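Local coordinates for functional macrophage inflammatory protein 1-alpha homolog (Human herpesvirus 8, PDB 1ZXT) that acts as a viral chemokine, a homolog of macrophage inflammatory protein 1-alpha that binds CC chemokine receptors, probably those of the host, at residues Glu27-Ser32 with Gly39-Thr44. Residues are numbered along the deposited sequence; the frame is centred on the assembly and turned at random.
Sequences EWYPTS and GVILLT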
loop_
_atom_site.group_PDB
_atom_site.type_symbol
_atom_site.label_atom_id
_atom_site.label_comp_id
_atom_site.label_asym_id
_atom_site.label_seq_id
_atom_site.Cartn_x
_atom_site.Cartn_y
_atom_site.Cartn_z
ATOM N N GLU A 27 8.250 1.619 3.645
ATOM C CA GLU A 27 7.157 1.755 4.586
ATOM C C GLU A 27 5.886 1.384 3.866
ATOM O O GLU A 27 5.916 1.218 2.644
ATOM C CB GLU A 27 7.063 3.184 5.067
ATOM C CG GLU A 27 6.919 4.226 3.973
ATOM C CD GLU A 27 7.221 5.668 4.451
ATOM O OE1 GLU A 27 8.278 5.878 4.920
ATOM O OE2 GLU A 27 6.338 6.548 4.305
ATOM N N TRP A 28 4.743 1.290 4.587
ATOM C CA TRP A 28 3.482 1.089 3.984
ATOM C C TRP A 28 2.416 1.969 4.637
ATOM O O TRP A 28 2.592 2.432 5.730
ATOM C CB TRP A 28 3.032 -0.382 4.055
ATOM C CG TRP A 28 2.702 -0.802 5.439
ATOM C CD1 TRP A 28 3.577 -1.156 6.432
ATOM C CD2 TRP A 28 1.398 -0.885 5.989
ATOM N NE1 TRP A 28 2.879 -1.499 7.551
ATOM C CE2 TRP A 28 1.541 -1.297 7.324
ATOM C CE3 TRP A 28 0.087 -0.601 5.471
ATOM C CZ2 TRP A 28 0.470 -1.477 8.191
ATOM C CZ3 TRP A 28 -1.009 -0.762 6.345
ATOM C CH2 TRP A 28 -0.778 -1.164 7.712
ATOM N N TYR A 29 1.312 2.142 3.943
ATOM C CA TYR A 29 0.114 2.803 4.498
ATOM C C TYR A 29 -1.076 2.304 3.721
ATOM O O TYR A 29 -0.992 1.940 2.545
ATOM C CB TYR A 29 0.216 4.328 4.442
ATOM C CG TYR A 29 0.670 4.893 3.107
ATOM C CD1 TYR A 29 1.992 5.100 2.832
ATOM C CD2 TYR A 29 -0.234 5.259 2.141
ATOM C CE1 TYR A 29 2.435 5.602 1.640
ATOM C CE2 TYR A 29 0.182 5.805 0.924
ATOM C CZ TYR A 29 1.503 5.954 0.666
ATOM O OH TYR A 29 1.943 6.497 -0.551
ATOM N N PRO A 30 -2.232 2.293 4.371
ATOM C CA PRO A 30 -3.466 1.858 3.697
ATOM C C PRO A 30 -4.021 2.954 2.753
ATOM O O PRO A 30 -3.744 4.131 2.904
ATOM C CB PRO A 30 -4.413 1.624 4.854
ATOM C CG PRO A 30 -4.022 2.740 5.788
ATOM C CD PRO A 30 -2.493 2.733 5.754
ATOM N N THR A 31 -4.788 2.546 1.767
ATOM C CA THR A 31 -5.484 3.450 0.976
ATOM C C THR A 31 -6.762 3.872 1.785
ATOM O O THR A 31 -6.981 3.418 2.893
ATOM C CB THR A 31 -5.872 2.839 -0.399
ATOM O OG1 THR A 31 -6.484 1.547 -0.227
ATOM C CG2 THR A 31 -4.697 2.596 -1.224
ATOM N N SER A 32 -7.556 4.780 1.226
ATOM C CA SER A 32 -8.730 5.297 1.899
ATOM C C SER A 32 -9.784 4.231 2.228
ATOM O O SER A 32 -10.075 3.326 1.397
ATOM C CB SER A 32 -9.373 6.317 0.967
ATOM O OG SER A 32 -10.574 6.758 1.572
ATOM N N GLY A 39 -6.951 -1.552 0.097
ATOM C CA GLY A 39 -5.598 -1.609 -0.419
ATOM C C GLY A 39 -4.599 -1.147 0.569
ATOM O O GLY A 39 -4.914 -0.473 1.542
ATOM N N VAL A 40 -3.369 -1.439 0.255
ATOM C CA VAL A 40 -2.180 -0.849 0.944
ATOM C C VAL A 40 -1.233 -0.378 -0.107
ATOM O O VAL A 40 -1.151 -0.992 -1.185
ATOM C CB VAL A 40 -1.500 -1.782 1.987
ATOM C CG1 VAL A 40 -2.460 -2.187 3.093
ATOM C CG2 VAL A 40 -0.841 -2.989 1.373
ATOM N N ILE A 41 -0.508 0.683 0.204
ATOM C CA ILE A 41 0.661 1.085 -0.577
ATOM C C ILE A 41 1.914 0.577 0.053
ATOM O O ILE A 41 2.177 0.855 1.183
ATOM C CB ILE A 41 0.707 2.606 -0.748
ATOM C CG1 ILE A 41 -0.602 3.115 -1.341
ATOM C CG2 ILE A 41 1.944 3.136 -1.541
ATOM C CD1 ILE A 41 -1.012 2.438 -2.630
ATOM N N LEU A 42 2.711 -0.157 -0.722
ATOM C CA LEU A 42 4.099 -0.418 -0.374
ATOM C C LEU A 42 4.943 0.632 -1.031
ATOM O O LEU A 42 5.085 0.660 -2.228
ATOM C CB LEU A 42 4.556 -1.789 -0.824
ATOM C CG LEU A 42 3.650 -2.921 -0.341
ATOM C CD1 LEU A 42 4.072 -4.212 -1.001
ATOM C CD2 LEU A 42 3.553 -3.063 1.171
ATOM N N LEU A 43 5.513 1.504 -0.224
ATOM C CA LEU A 43 6.232 2.665 -0.763
ATOM C C LEU A 43 7.697 2.359 -0.863
ATOM O O LEU A 43 8.390 1.889 0.075
ATOM C CB LEU A 43 5.998 3.909 0.118
ATOM C CG LEU A 43 6.687 5.197 -0.385
ATOM C CD1 LEU A 43 5.893 5.731 -1.522
ATOM C CD2 LEU A 43 6.896 6.195 0.764
ATOM N N THR A 44 8.252 2.572 -2.035
ATOM C CA THR A 44 9.700 2.211 -2.165
ATOM C C THR A 44 10.582 3.361 -1.754
ATOM O O THR A 44 10.133 4.481 -1.705
ATOM C CB THR A 44 10.099 1.762 -3.606
ATOM O OG1 THR A 44 10.132 2.915 -4.428
ATOM C CG2 THR A 44 9.012 0.879 -4.299
#
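Tyr-29 and Ile-41 form the middle of this antiparallel pairing and share two backbone hydrogen bonds. Ile-41 N gives the shorter and straighter one to Tyr-29 O, at 2.7 Å with 168° at the hydrogen. The return bond from Tyr-29 N to Ile-41 O is longer, 3.2 Å. Leu-43 N reaches Glu-27 O at 2.9 Å. Beyond Pro-30, Thr-31 N bonds to Gly-39 O at 3.0 Å, but it stands well above the carbonyl plane. Thr-31 OG1 comes within 3.1 Å of the same Gly-39 O, at most a weak bond. CA-H...O contacts lie between the amide bonds, such as Trp-28 CA to Ile-41 O.

On the face of Tyr-29 and Ile-41, the phenol ring leans over its neighbour. CG of Tyr-29 sits between its own backbone N and carbonyl carbon (chi1 48°), which swings the ring across strand 40-44. Ile-41 CB lies over one face of the Tyr-29 ring in a CH-pi contact, 3.9 Å from the ring centroid. Ile-41 CG1 touches CE2 of Tyr-29, and its CG2 branch meets CZ and OH. Ile-41 CD1 extends to Thr-31 CG2. Glu-27 runs alongside Leu-43, and its carboxylate end meets Leu-43 CD2. His-71, from the engineered tag, stacks on the Tyr-29 ring.

On the other face, the six-membered ring of Trp-28 meets Val-40 CG1 obliquely, with CE3 of Trp-28 3.8 Å from that methyl. Leu-42 CD2 packs against Trp-28 CB. Helix 57-64 covers this side, with Met-63 touching both Trp-28 and Val-40.

Strands 25-30 and 40-44 form the first hairpin of the three-stranded Greek key sheet, on which the C-terminal helix packs in the chemokine fold.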